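Local coordinates for protein hydrazine synthase subunit alpha (Candidatus Kuenenia stuttgartiensis, PDB 5C2V) that catalyses the second half-reaction of hydrazine synthesis, condensing hydroxylamine made by the gamma subunit with ammonia, and carries two c-type hemes, at residues S716-R721 against Y755-W760; D533-S538 against A725-N730; W720-A725 against K747-D752. All blocks are in the same frame, centred on the assembly; numbering follows the deposited sequence.

How the interactions relate
Interactions 1 and 3 both join helix 717-722 to helix 751-762 and the stretch leading into it, and both touch the bis-histidine heme of the C-terminal domain; their centres are about 8 Å apart. I757 fuses them into one apolar layer, its CD1 lying 3.7 Å from L749 CD1 and 3.8 Å from L722 CD1. Interaction 2, centred about 10 Å from interaction 1 and 13 Å from interaction 3, lies on the far side of this layer from the heme: the side chain of L727 is about 12 Å from it. There the middle domain docks, and Y755 OH to G536 O, 2.9 Å, ties 755-760 to 533-538.

Interaction 1 (S716-R721 against Y755-W760); sequences SLLVWR and YAIVEW. With HEC (heme c), chain B.
L718 meets I757, and the next residue, V719, meets V758, where helix 717-722 lies beside helix 751-762. The backbones come nearest at V719 and V758, whose CA atoms are 7.1 Å apart. No hydrogen bond links the two segments, and the contact between them is carried mainly by aliphatic side chains. L718 holds its CG anti to the backbone N (chi1 175°), which sends the fork into the gap between I757 and the heme, where its two methyls have different partners. L718 CD2 sits 4.0 Å from I757 CG2, the gamma branch that is itself anti to the backbone N of I757, and the two side chains cross at about a right angle. The other methyl, L718 CD1, points to the heme, 3.6 Å from the ring methyl CMB. V719 adds a looser touch: V719 CG1 and V758 CG2 are 4.3 Å apart, and V719 also packs on L727 and I761.

R721 leaves the same helix on its heme side. Its chain is bent at both middle torsions, bringing the guanidinium edge-on to a heme propionate, whose carbon CGD lies in the guanidinium plane. Both terminal nitrogens converge on one oxygen: R721 NH1 to heme O1D is 2.6 Å with an N-H...O angle of 148°, and R721 NH2 to heme O1D is 2.8 Å at 137°. Neither bond is straight, as expected when two donors share a single acceptor, yet together they grip O1D from two nitrogens and hold that oxygen at the guanidinium edge. R733 and Y707 also hydrogen-bond to the heme.

The arrangement is that of a c-type cytochrome heme pocket: a helix-helix apolar seam backs the porphyrin, and an arginine grips a propionate at its rim and probably offsets its charge.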
loop_
_atom_site.group_PDB
_atom_site.type_symbol
_atom_site.label_atom_id
_atom_site.label_comp_id
_atom_site.label_asym_id
_atom_site.label_seq_id
_atom_site.Cartn_x
_atom_site.Cartn_y
_atom_site.Cartn_z
ATOM N N SER D 716 -12.853 7.794 -16.868
ATOM C CA SER D 716 -13.398 6.630 -17.559
ATOM C C SER D 716 -13.221 6.715 -19.073
ATOM O O SER D 716 -13.576 7.718 -19.693
ATOM C CB SER D 716 -14.879 6.460 -17.213
ATOM O OG SER D 716 -15.050 6.235 -15.823
ATOM N N LEU D 717 -12.678 5.649 -19.655
ATOM C CA LEU D 717 -12.435 5.578 -21.094
ATOM C C LEU D 717 -13.725 5.772 -21.885
ATOM O O LEU D 717 -13.723 6.398 -22.947
ATOM C CB LEU D 717 -11.782 4.239 -21.457
ATOM C CG LEU D 717 -11.168 4.063 -22.851
ATOM C CD1 LEU D 717 -10.003 3.091 -22.787
ATOM C CD2 LEU D 717 -12.196 3.578 -23.864
ATOM N N LEU D 718 -14.819 5.229 -21.362
ATOM C CA LEU D 718 -16.128 5.373 -21.989
ATOM C C LEU D 718 -16.496 6.843 -22.145
ATOM O O LEU D 718 -16.943 7.274 -23.209
ATOM C CB LEU D 718 -17.198 4.650 -21.169
ATOM C CG LEU D 718 -18.642 4.819 -21.637
ATOM C CD1 LEU D 718 -18.799 4.286 -23.047
ATOM C CD2 LEU D 718 -19.604 4.123 -20.684
ATOM N N VAL D 719 -16.298 7.608 -21.078
ATOM C CA VAL D 719 -16.601 9.033 -21.085
ATOM C C VAL D 719 -15.606 9.788 -21.962
ATOM O O VAL D 719 -15.970 10.741 -22.654
ATOM C CB VAL D 719 -16.589 9.612 -19.660
ATOM C CG1 VAL D 719 -16.967 11.081 -19.673
ATOM C CG2 VAL D 719 -17.542 8.832 -18.770
ATOM N N TRP D 720 -14.349 9.351 -21.931
ATOM C CA TRP D 720 -13.314 9.902 -22.803
ATOM C C TRP D 720 -13.732 9.812 -24.266
ATOM O O TRP D 720 -13.513 10.741 -25.043
ATOM C CB TRP D 720 -11.985 9.169 -22.598
ATOM C CG TRP D 720 -11.164 9.682 -21.451
ATOM C CD1 TRP D 720 -11.586 9.913 -20.176
ATOM C CD2 TRP D 720 -9.769 10.008 -21.476
ATOM N NE1 TRP D 720 -10.544 10.372 -19.406
ATOM C CE2 TRP D 720 -9.417 10.438 -20.181
ATOM C CE3 TRP D 720 -8.783 9.980 -22.467
ATOM C CZ2 TRP D 720 -8.123 10.839 -19.853
ATOM C CZ3 TRP D 720 -7.500 10.377 -22.139
ATOM C CH2 TRP D 720 -7.181 10.801 -20.844
ATOM N N ARG D 721 -14.340 8.688 -24.632
ATOM C CA ARG D 721 -14.778 8.469 -26.005
ATOM C C ARG D 721 -16.079 9.200 -26.318
ATOM O O ARG D 721 -16.253 9.725 -27.417
ATOM C CB ARG D 721 -14.941 6.974 -26.284
ATOM C CG ARG D 721 -13.631 6.205 -26.303
ATOM C CD ARG D 721 -12.608 6.898 -27.190
ATOM N NE ARG D 721 -13.119 7.140 -28.536
ATOM C CZ ARG D 721 -13.035 6.268 -29.535
ATOM N NH1 ARG D 721 -12.459 5.090 -29.340
ATOM N NH2 ARG D 721 -13.529 6.574 -30.727
ATOM N N TYR D 755 -24.824 12.783 -20.074
ATOM C CA TYR D 755 -24.636 13.196 -18.690
ATOM C C TYR D 755 -25.348 12.250 -17.732
ATOM O O TYR D 755 -25.028 12.204 -16.546
ATOM C CB TYR D 755 -25.123 14.627 -18.468
ATOM C CG TYR D 755 -24.660 15.195 -17.148
ATOM C CD1 TYR D 755 -23.339 15.586 -16.969
ATOM C CD2 TYR D 755 -25.533 15.326 -16.076
ATOM C CE1 TYR D 755 -22.902 16.097 -15.765
ATOM C CE2 TYR D 755 -25.104 15.838 -14.866
ATOM C CZ TYR D 755 -23.787 16.222 -14.717
ATOM O OH TYR D 755 -23.351 16.733 -13.516
ATOM N N ALA D 756 -26.321 11.502 -18.242
ATOM C CA ALA D 756 -26.944 10.455 -17.443
ATOM C C ALA D 756 -25.922 9.356 -17.198
ATOM O O ALA D 756 -25.809 8.832 -16.087
ATOM C CB ALA D 756 -28.181 9.902 -18.131
ATOM N N ILE D 757 -25.170 9.016 -18.242
ATOM C CA ILE D 757 -24.084 8.050 -18.103
ATOM C C ILE D 757 -23.014 8.574 -17.141
ATOM O O ILE D 757 -22.530 7.838 -16.272
ATOM C CB ILE D 757 -23.441 7.722 -19.465
ATOM C CG1 ILE D 757 -24.474 7.093 -20.400
ATOM C CG2 ILE D 757 -22.252 6.791 -19.287
ATOM C CD1 ILE D 757 -23.923 6.722 -21.758
ATOM N N VAL D 758 -22.658 9.848 -17.296
ATOM C CA VAL D 758 -21.690 10.494 -16.409
ATOM C C VAL D 758 -22.117 10.397 -14.945
ATOM O O VAL D 758 -21.328 10.000 -14.082
ATOM C CB VAL D 758 -21.493 11.979 -16.777
ATOM C CG1 VAL D 758 -20.625 12.675 -15.738
ATOM C CG2 VAL D 758 -20.882 12.108 -18.165
ATOM N N GLU D 759 -23.369 10.756 -14.676
ATOM C CA GLU D 759 -23.931 10.668 -13.333
ATOM C C GLU D 759 -23.898 9.239 -12.810
ATOM O O GLU D 759 -23.546 9.003 -11.653
ATOM C CB GLU D 759 -25.369 11.190 -13.313
ATOM C CG GLU D 759 -25.485 12.701 -13.303
ATOM C CD GLU D 759 -26.921 13.171 -13.179
ATOM O OE1 GLU D 759 -27.816 12.510 -13.750
ATOM O OE2 GLU D 759 -27.156 14.196 -12.506
ATOM N N TRP D 760 -24.269 8.294 -13.669
ATOM C CA TRP D 760 -24.263 6.883 -13.303
ATOM C C TRP D 760 -22.880 6.431 -12.849
ATOM O O TRP D 760 -22.744 5.770 -11.821
ATOM C CB TRP D 760 -24.735 6.019 -14.475
ATOM C CG TRP D 760 -24.509 4.553 -14.262
ATOM C CD1 TRP D 760 -25.076 3.766 -13.300
ATOM C CD2 TRP D 760 -23.659 3.695 -15.032
ATOM N NE1 TRP D 760 -24.627 2.474 -13.422
ATOM C CE2 TRP D 760 -23.757 2.404 -14.479
ATOM C CE3 TRP D 760 -22.824 3.895 -16.135
ATOM C CZ2 TRP D 760 -23.051 1.316 -14.990
ATOM C CZ3 TRP D 760 -22.126 2.815 -16.643
ATOM C CH2 TRP D 760 -22.242 1.542 -16.071
HETATM FE FE HEC B . -18.901 2.475 -30.472
HETATM C CHA HEC B . -15.552 1.724 -30.455
HETATM C CHB HEC B . -18.847 2.845 -27.061
HETATM C CHC HEC B . -22.249 3.347 -30.488
HETATM C CHD HEC B . -19.084 1.879 -33.854
HETATM N NA HEC B . -17.480 2.276 -29.023
HETATM C C1A HEC B . -16.137 2.035 -29.246
HETATM C C2A HEC B . -15.447 2.165 -27.978
HETATM C C3A HEC B . -16.350 2.473 -27.042
HETATM C C4A HEC B . -17.651 2.551 -27.678
HETATM C CMA HEC B . -16.060 2.708 -25.544
HETATM C CAA HEC B . -13.931 1.982 -27.749
HETATM C CBA HEC B . -13.629 0.515 -27.455
HETATM C CGA HEC B . -12.175 0.364 -27.089
HETATM O O1A HEC B . -11.831 -0.613 -26.373
HETATM O O2A HEC B . -11.359 1.226 -27.502
HETATM N NB HEC B . -20.305 2.944 -29.035
HETATM C C1B HEC B . -20.032 3.152 -27.697
HETATM C C2B HEC B . -21.206 3.750 -27.089
HETATM C C3B HEC B . -22.145 3.878 -28.035
HETATM C C4B HEC B . -21.594 3.382 -29.277
HETATM C CMB HEC B . -21.342 4.142 -25.602
HETATM C CAB HEC B . -23.565 4.467 -27.872
HETATM C CBB HEC B . -23.484 5.998 -27.680
HETATM N NC HEC B . -20.386 2.596 -31.899
HETATM C C1C HEC B . -21.700 2.970 -31.691
HETATM C C2C HEC B . -22.368 3.018 -32.975
HETATM C C3C HEC B . -21.533 2.496 -33.883
HETATM C C4C HEC B . -20.244 2.297 -33.240
HETATM C CMC HEC B . -23.888 3.236 -33.146
HETATM C CAC HEC B . -21.827 2.269 -35.386
HETATM C CBC HEC B . -22.070 3.610 -36.115
HETATM N ND HEC B . -17.516 1.874 -31.931
HETATM C C1D HEC B . -17.837 1.733 -33.280
HETATM C C2D HEC B . -16.633 1.399 -34.005
HETATM C C3D HEC B . -15.508 1.354 -32.962
HETATM C C4D HEC B . -16.158 1.656 -31.695
HETATM C CMD HEC B . -16.504 1.151 -35.525
HETATM C CAD HEC B . -14.025 1.020 -33.277
HETATM C CBD HEC B . -12.998 1.830 -32.484
HETATM C CGD HEC B . -13.209 3.314 -32.634
HETATM O O1D HEC B . -12.732 4.071 -31.750
HETATM O O2D HEC B . -13.846 3.746 -33.629
#

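Interaction 2 (D533-S538 against A725-N730); sequences DDKGMS and AELSAN
M537 packs against L727 just after a type I beta turn, D533 to G536, that connects strands 527-532 and 538-541 in a hairpin. The pattern is that of a type I turn with a G1 bulge: G536 N bonds to D533 O at 3.0 Å, D533 N bonds to M537 O at 3.1 Å, and G536 itself takes the positive phi of the bulge position.

Followed outward, the M537 side chain starts with a carbon that only sets the direction: M537 CB is still 6.4 Å from L727 CD1. CG continues the extended chain toward the cytochrome c region without yet touching L727. The sulfur makes the first contact, M537 SD to L727 CD1 at 3.9 Å, and V719 of helix 717-722 lies close to the same sulfur. The last torsion then bends the chain (chi3 -61°), turning the terminal methyl along the leucine fork: M537 CE is 3.8 Å from L727 CD1 and 4.1 Å from L727 CD2. The two side chains thus cross at about a right angle, the methionine end lying over both leucine methyls.

L727 has a second, lighter neighbour on the turn. K535 CD approaches L727 CD2 at 4.2 Å with the aliphatic part of the lysine, while its NZ is directed to N604 in a weak hydrogen bond. L727 also touches I714 and V719, so it belongs to a small apolar patch where the middle domain meets the cytochrome c region.

The turn carrying M537 is braced by D533, whose OD2 forms a salt bridge with K452. Its OD1 accepts M537 N at 2.8 Å, nearly straight at 163°, the donor arriving on the syn side but 29° out of the carboxylate plane.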
loop_
_atom_site.group_PDB
_atom_site.type_symbol
_atom_site.label_atom_id
_atom_site.label_comp_id
_atom_site.label_asym_id
_atom_site.label_seq_id
_atom_site.Cartn_x
_atom_site.Cartn_y
_atom_site.Cartn_z
ATOM N N ASP D 533 -16.212 20.012 -12.336
ATOM C CA ASP D 533 -15.636 20.933 -13.311
ATOM C C ASP D 533 -16.725 21.529 -14.200
ATOM O O ASP D 533 -17.913 21.339 -13.946
ATOM C CB ASP D 533 -14.567 20.236 -14.164
ATOM C CG ASP D 533 -15.083 18.987 -14.863
ATOM O OD1 ASP D 533 -16.311 18.760 -14.889
ATOM O OD2 ASP D 533 -14.247 18.230 -15.400
ATOM N N ASP D 534 -16.318 22.241 -15.247
ATOM C CA ASP D 534 -17.273 22.953 -16.092
ATOM C C ASP D 534 -18.058 22.024 -17.018
ATOM O O ASP D 534 -18.990 22.463 -17.692
ATOM C CB ASP D 534 -16.558 24.036 -16.911
ATOM C CG ASP D 534 -15.503 23.470 -17.841
ATOM O OD1 ASP D 534 -14.904 22.428 -17.504
ATOM O OD2 ASP D 534 -15.267 24.077 -18.907
ATOM N N LYS D 535 -17.679 20.751 -17.067
ATOM C CA LYS D 535 -18.464 19.766 -17.806
ATOM C C LYS D 535 -19.399 18.970 -16.895
ATOM O O LYS D 535 -20.188 18.152 -17.369
ATOM C CB LYS D 535 -17.547 18.815 -18.578
ATOM C CG LYS D 535 -16.845 19.474 -19.754
ATOM C CD LYS D 535 -16.125 18.459 -20.626
ATOM C CE LYS D 535 -15.529 19.127 -21.854
ATOM N NZ LYS D 535 -16.570 19.820 -22.666
ATOM N N GLY D 536 -19.313 19.214 -15.590
ATOM C CA GLY D 536 -20.199 18.566 -14.637
ATOM C C GLY D 536 -19.709 17.225 -14.122
ATOM O O GLY D 536 -20.505 16.398 -13.679
ATOM N N MET D 537 -18.399 17.007 -14.174
ATOM C CA MET D 537 -17.820 15.736 -13.746
ATOM C C MET D 537 -17.008 15.893 -12.464
ATOM O O MET D 537 -16.434 16.952 -12.210
ATOM C CB MET D 537 -16.947 15.152 -14.858
ATOM C CG MET D 537 -17.688 14.929 -16.167
ATOM S SD MET D 537 -16.642 14.255 -17.471
ATOM C CE MET D 537 -15.427 15.559 -17.635
ATOM N N SER D 538 -16.955 14.835 -11.661
ATOM C CA SER D 538 -16.271 14.898 -10.375
ATOM C C SER D 538 -14.753 14.846 -10.529
ATOM O O SER D 538 -14.202 13.877 -11.051
ATOM C CB SER D 538 -16.738 13.756 -9.469
ATOM O OG SER D 538 -15.999 13.728 -8.260
ATOM N N ALA D 725 -12.313 13.401 -26.171
ATOM C CA ALA D 725 -11.237 14.276 -25.713
ATOM C C ALA D 725 -10.528 13.658 -24.513
ATOM O O ALA D 725 -11.047 12.727 -23.899
ATOM C CB ALA D 725 -11.781 15.652 -25.360
ATOM N N GLU D 726 -9.345 14.165 -24.174
ATOM C CA GLU D 726 -8.684 13.695 -22.963
ATOM C C GLU D 726 -9.091 14.599 -21.799
ATOM O O GLU D 726 -8.702 15.763 -21.711
ATOM C CB GLU D 726 -7.156 13.637 -23.143
ATOM C CG GLU D 726 -6.462 14.929 -23.556
ATOM C CD GLU D 726 -4.952 14.764 -23.649
ATOM O OE1 GLU D 726 -4.338 14.342 -22.646
ATOM O OE2 GLU D 726 -4.380 15.061 -24.719
ATOM N N LEU D 727 -9.904 14.035 -20.914
ATOM C CA LEU D 727 -10.571 14.799 -19.869
ATOM C C LEU D 727 -9.711 15.036 -18.629
ATOM O O LEU D 727 -9.752 16.114 -18.037
ATOM C CB LEU D 727 -11.874 14.100 -19.485
ATOM C CG LEU D 727 -12.861 14.003 -20.651
ATOM C CD1 LEU D 727 -14.082 13.188 -20.272
ATOM C CD2 LEU D 727 -13.267 15.392 -21.124
ATOM N N SER D 728 -8.939 14.029 -18.234
ATOM C CA SER D 728 -8.154 14.125 -17.007
ATOM C C SER D 728 -6.668 13.882 -17.242
ATOM O O SER D 728 -6.235 13.639 -18.368
ATOM C CB SER D 728 -8.678 13.134 -15.967
ATOM O OG SER D 728 -8.437 11.798 -16.370
ATOM N N ALA D 729 -5.893 13.948 -16.164
ATOM C CA ALA D 729 -4.455 13.730 -16.233
ATOM C C ALA D 729 -4.116 12.267 -15.973
ATOM O O ALA D 729 -2.946 11.890 -15.931
ATOM C CB ALA D 729 -3.732 14.627 -15.240
ATOM N N ASN D 730 -5.145 11.447 -15.791
ATOM C CA ASN D 730 -4.944 10.013 -15.641
ATOM C C ASN D 730 -5.509 9.268 -16.842
ATOM O O ASN D 730 -6.725 9.172 -17.010
ATOM C CB ASN D 730 -5.595 9.505 -14.353
ATOM C CG ASN D 730 -5.211 10.329 -13.141
ATOM O OD1 ASN D 730 -4.116 10.185 -12.598
ATOM N ND2 ASN D 730 -6.116 11.199 -12.709
#

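Interaction 3 (W720-A725 against K747-D752); sequences WRLYEA and KFLTQD. With HEC (heme c), chain B.
L722 and L749 form the centre of the contact, L722 CD2 lying 3.8 Å from L749 CD1 as the two side chains cross obliquely. Both close over one edge of the heme: L722 CD2 is 3.9 Å from the ring methyl CMB, and L749 CG is 3.6 Å from CBB, the methyl of a thioether arm. L749 reaches that arm because its CG stands beside the backbone N (chi1 -60°), which brings the whole fork up to CBB. Next to it F748 spreads its ring over the porphyrin face at pyrrole C, nearly parallel to it, F748 CE2 lying 3.8 Å from heme C1C.

Farther out, Y723 and Q751 meet through a water that accepts from both, 3.0 Å from Q751 NE2 and a weak 3.3 Å from Y723 OH. R754 contacts both residues, hydrogen-bonding to Q751 OE1 and making a cation-pi contact with Y723.

The outer shell is the end of helix 717-722. E724, with positive phi, is the C' residue of a Schellman motif, and A725 N reaches W720 O at 3.1 Å. This turn presents E724 OE1 to R721 NH2 in a salt bridge of 3.3 Å, through the syn lone pair and only 7° out of the guanidinium plane. OE1 also accepts H745 N, and OE2 pairs with R742.

One carboxylate thus joins the arginine at the propionate to the backbone of an axial histidine; its charge would probably offset those arginines, while leucine carbon at the edge and the phenyl ring over the adjoining face would shield that part of the heme from water.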
loop_
_atom_site.group_PDB
_atom_site.type_symbol
_atom_site.label_atom_id
_atom_site.label_comp_id
_atom_site.label_asym_id
_atom_site.label_seq_id
_atom_site.Cartn_x
_atom_site.Cartn_y
_atom_site.Cartn_z
ATOM N N TRP D 720 -14.349 9.351 -21.931
ATOM C CA TRP D 720 -13.314 9.902 -22.803
ATOM C C TRP D 720 -13.732 9.812 -24.266
ATOM O O TRP D 720 -13.513 10.741 -25.043
ATOM C CB TRP D 720 -11.985 9.169 -22.598
ATOM C CG TRP D 720 -11.164 9.682 -21.451
ATOM C CD1 TRP D 720 -11.586 9.913 -20.176
ATOM C CD2 TRP D 720 -9.769 10.008 -21.476
ATOM N NE1 TRP D 720 -10.544 10.372 -19.406
ATOM C CE2 TRP D 720 -9.417 10.438 -20.181
ATOM C CE3 TRP D 720 -8.783 9.980 -22.467
ATOM C CZ2 TRP D 720 -8.123 10.839 -19.853
ATOM C CZ3 TRP D 720 -7.500 10.377 -22.139
ATOM C CH2 TRP D 720 -7.181 10.801 -20.844
ATOM N N ARG D 721 -14.340 8.688 -24.632
ATOM C CA ARG D 721 -14.778 8.469 -26.005
ATOM C C ARG D 721 -16.079 9.200 -26.318
ATOM O O ARG D 721 -16.253 9.725 -27.417
ATOM C CB ARG D 721 -14.941 6.974 -26.284
ATOM C CG ARG D 721 -13.631 6.205 -26.303
ATOM C CD ARG D 721 -12.608 6.898 -27.190
ATOM N NE ARG D 721 -13.119 7.140 -28.536
ATOM C CZ ARG D 721 -13.035 6.268 -29.535
ATOM N NH1 ARG D 721 -12.459 5.090 -29.340
ATOM N NH2 ARG D 721 -13.529 6.574 -30.727
ATOM N N LEU D 722 -16.992 9.230 -25.352
ATOM C CA LEU D 722 -18.269 9.904 -25.544
ATOM C C LEU D 722 -18.085 11.412 -25.705
ATOM O O LEU D 722 -18.892 12.072 -26.355
ATOM C CB LEU D 722 -19.218 9.605 -24.382
ATOM C CG LEU D 722 -19.839 8.206 -24.387
ATOM C CD1 LEU D 722 -20.615 7.948 -23.106
ATOM C CD2 LEU D 722 -20.734 8.022 -25.604
ATOM N N TYR D 723 -17.039 11.960 -25.091
ATOM C CA TYR D 723 -16.698 13.365 -25.298
ATOM C C TYR D 723 -15.584 13.560 -26.330
ATOM O O TYR D 723 -15.275 14.691 -26.705
ATOM C CB TYR D 723 -16.290 14.011 -23.972
ATOM C CG TYR D 723 -17.446 14.262 -23.028
ATOM C CD1 TYR D 723 -17.987 13.232 -22.273
ATOM C CD2 TYR D 723 -17.991 15.532 -22.890
ATOM C CE1 TYR D 723 -19.041 13.456 -21.407
ATOM C CE2 TYR D 723 -19.046 15.767 -22.026
ATOM C CZ TYR D 723 -19.567 14.726 -21.289
ATOM O OH TYR D 723 -20.616 14.954 -20.429
ATOM N N GLU D 724 -15.007 12.452 -26.797
ATOM C CA GLU D 724 -13.904 12.467 -27.764
ATOM C C GLU D 724 -12.786 13.454 -27.413
ATOM O O GLU D 724 -12.363 14.247 -28.256
ATOM C CB GLU D 724 -14.430 12.774 -29.168
ATOM C CG GLU D 724 -15.297 11.676 -29.772
ATOM C CD GLU D 724 -14.518 10.415 -30.113
ATOM O OE1 GLU D 724 -15.157 9.390 -30.430
ATOM O OE2 GLU D 724 -13.268 10.444 -30.072
ATOM N N ALA D 725 -12.313 13.401 -26.171
ATOM C CA ALA D 725 -11.237 14.276 -25.713
ATOM C C ALA D 725 -10.528 13.658 -24.513
ATOM O O ALA D 725 -11.047 12.727 -23.899
ATOM C CB ALA D 725 -11.781 15.652 -25.360
ATOM N N LYS D 747 -21.247 12.665 -31.018
ATOM C CA LYS D 747 -22.554 13.119 -31.488
ATOM C C LYS D 747 -23.651 12.047 -31.464
ATOM O O LYS D 747 -24.774 12.298 -31.903
ATOM C CB LYS D 747 -22.411 13.711 -32.890
ATOM C CG LYS D 747 -21.521 14.944 -32.886
ATOM C CD LYS D 747 -21.522 15.692 -34.201
ATOM C CE LYS D 747 -20.672 16.949 -34.082
ATOM N NZ LYS D 747 -20.624 17.735 -35.343
ATOM N N PHE D 748 -23.331 10.859 -30.960
ATOM C CA PHE D 748 -24.309 9.772 -30.885
ATOM C C PHE D 748 -25.404 10.025 -29.850
ATOM O O PHE D 748 -26.543 9.593 -30.026
ATOM C CB PHE D 748 -23.613 8.445 -30.571
ATOM C CG PHE D 748 -22.889 7.847 -31.741
ATOM C CD1 PHE D 748 -23.382 7.996 -33.027
ATOM C CD2 PHE D 748 -21.718 7.133 -31.556
ATOM C CE1 PHE D 748 -22.719 7.446 -34.107
ATOM C CE2 PHE D 748 -21.049 6.581 -32.632
ATOM C CZ PHE D 748 -21.550 6.737 -33.909
ATOM N N LEU D 749 -25.054 10.720 -28.773
ATOM C CA LEU D 749 -25.985 10.950 -27.673
ATOM C C LEU D 749 -26.335 12.421 -27.521
ATOM O O LEU D 749 -25.569 13.296 -27.925
ATOM C CB LEU D 749 -25.397 10.435 -26.356
ATOM C CG LEU D 749 -25.050 8.951 -26.244
ATOM C CD1 LEU D 749 -24.448 8.649 -24.880
ATOM C CD2 LEU D 749 -26.282 8.101 -26.482
ATOM N N THR D 750 -27.498 12.693 -26.936
ATOM C CA THR D 750 -27.832 14.052 -26.536
ATOM C C THR D 750 -27.091 14.357 -25.239
ATOM O O THR D 750 -26.409 13.490 -24.694
ATOM C CB THR D 750 -29.348 14.244 -26.337
ATOM O OG1 THR D 750 -29.801 13.415 -25.259
ATOM C CG2 THR D 750 -30.105 13.878 -27.607
ATOM N N GLN D 751 -27.226 15.579 -24.738
ATOM C CA GLN D 751 -26.517 15.970 -23.527
ATOM C C GLN D 751 -27.093 15.259 -22.306
ATOM O O GLN D 751 -26.359 14.871 -21.396
ATOM C CB GLN D 751 -26.569 17.488 -23.335
ATOM C CG GLN D 751 -25.887 17.983 -22.066
ATOM C CD GLN D 751 -24.386 17.753 -22.074
ATOM O OE1 GLN D 751 -23.776 17.576 -23.129
ATOM N NE2 GLN D 751 -23.783 17.750 -20.891
ATOM N N ASP D 752 -28.410 15.075 -22.306
ATOM C CA ASP D 752 -29.100 14.441 -21.187
ATOM C C ASP D 752 -28.697 12.977 -21.020
ATOM O O ASP D 752 -28.473 12.514 -19.902
ATOM C CB ASP D 752 -30.616 14.547 -21.370
ATOM C CG ASP D 752 -31.100 15.985 -21.379
ATOM O OD1 ASP D 752 -30.442 16.839 -20.749
ATOM O OD2 ASP D 752 -32.141 16.261 -22.014
HETATM FE FE HEC B . -18.901 2.475 -30.472
HETATM C CHA HEC B . -15.552 1.724 -30.455
HETATM C CHB HEC B . -18.847 2.845 -27.061
HETATM C CHC HEC B . -22.249 3.347 -30.488
HETATM C CHD HEC B . -19.084 1.879 -33.854
HETATM N NA HEC B . -17.480 2.276 -29.023
HETATM C C1A HEC B . -16.137 2.035 -29.246
HETATM C C2A HEC B . -15.447 2.165 -27.978
HETATM C C3A HEC B . -16.350 2.473 -27.042
HETATM C C4A HEC B . -17.651 2.551 -27.678
HETATM C CMA HEC B . -16.060 2.708 -25.544
HETATM C CAA HEC B . -13.931 1.982 -27.749
HETATM C CBA HEC B . -13.629 0.515 -27.455
HETATM C CGA HEC B . -12.175 0.364 -27.089
HETATM O O1A HEC B . -11.831 -0.613 -26.373
HETATM O O2A HEC B . -11.359 1.226 -27.502
HETATM N NB HEC B . -20.305 2.944 -29.035
HETATM C C1B HEC B . -20.032 3.152 -27.697
HETATM C C2B HEC B . -21.206 3.750 -27.089
HETATM C C3B HEC B . -22.145 3.878 -28.035
HETATM C C4B HEC B . -21.594 3.382 -29.277
HETATM C CMB HEC B . -21.342 4.142 -25.602
HETATM C CAB HEC B . -23.565 4.467 -27.872
HETATM C CBB HEC B . -23.484 5.998 -27.680
HETATM N NC HEC B . -20.386 2.596 -31.899
HETATM C C1C HEC B . -21.700 2.970 -31.691
HETATM C C2C HEC B . -22.368 3.018 -32.975
HETATM C C3C HEC B . -21.533 2.496 -33.883
HETATM C C4C HEC B . -20.244 2.297 -33.240
HETATM C CMC HEC B . -23.888 3.236 -33.146
HETATM C CAC HEC B . -21.827 2.269 -35.386
HETATM C CBC HEC B . -22.070 3.610 -36.115
HETATM N ND HEC B . -17.516 1.874 -31.931
HETATM C C1D HEC B . -17.837 1.733 -33.280
HETATM C C2D HEC B . -16.633 1.399 -34.005
HETATM C C3D HEC B . -15.508 1.354 -32.962
HETATM C C4D HEC B . -16.158 1.656 -31.695
HETATM C CMD HEC B . -16.504 1.151 -35.525
HETATM C CAD HEC B . -14.025 1.020 -33.277
HETATM C CBD HEC B . -12.998 1.830 -32.484
HETATM C CGD HEC B . -13.209 3.314 -32.634
HETATM O O1D HEC B . -12.732 4.071 -31.750
HETATM O O2D HEC B . -13.846 3.746 -33.629
HETATM O O HOH W 1 -21.135 18.102 -19.579
#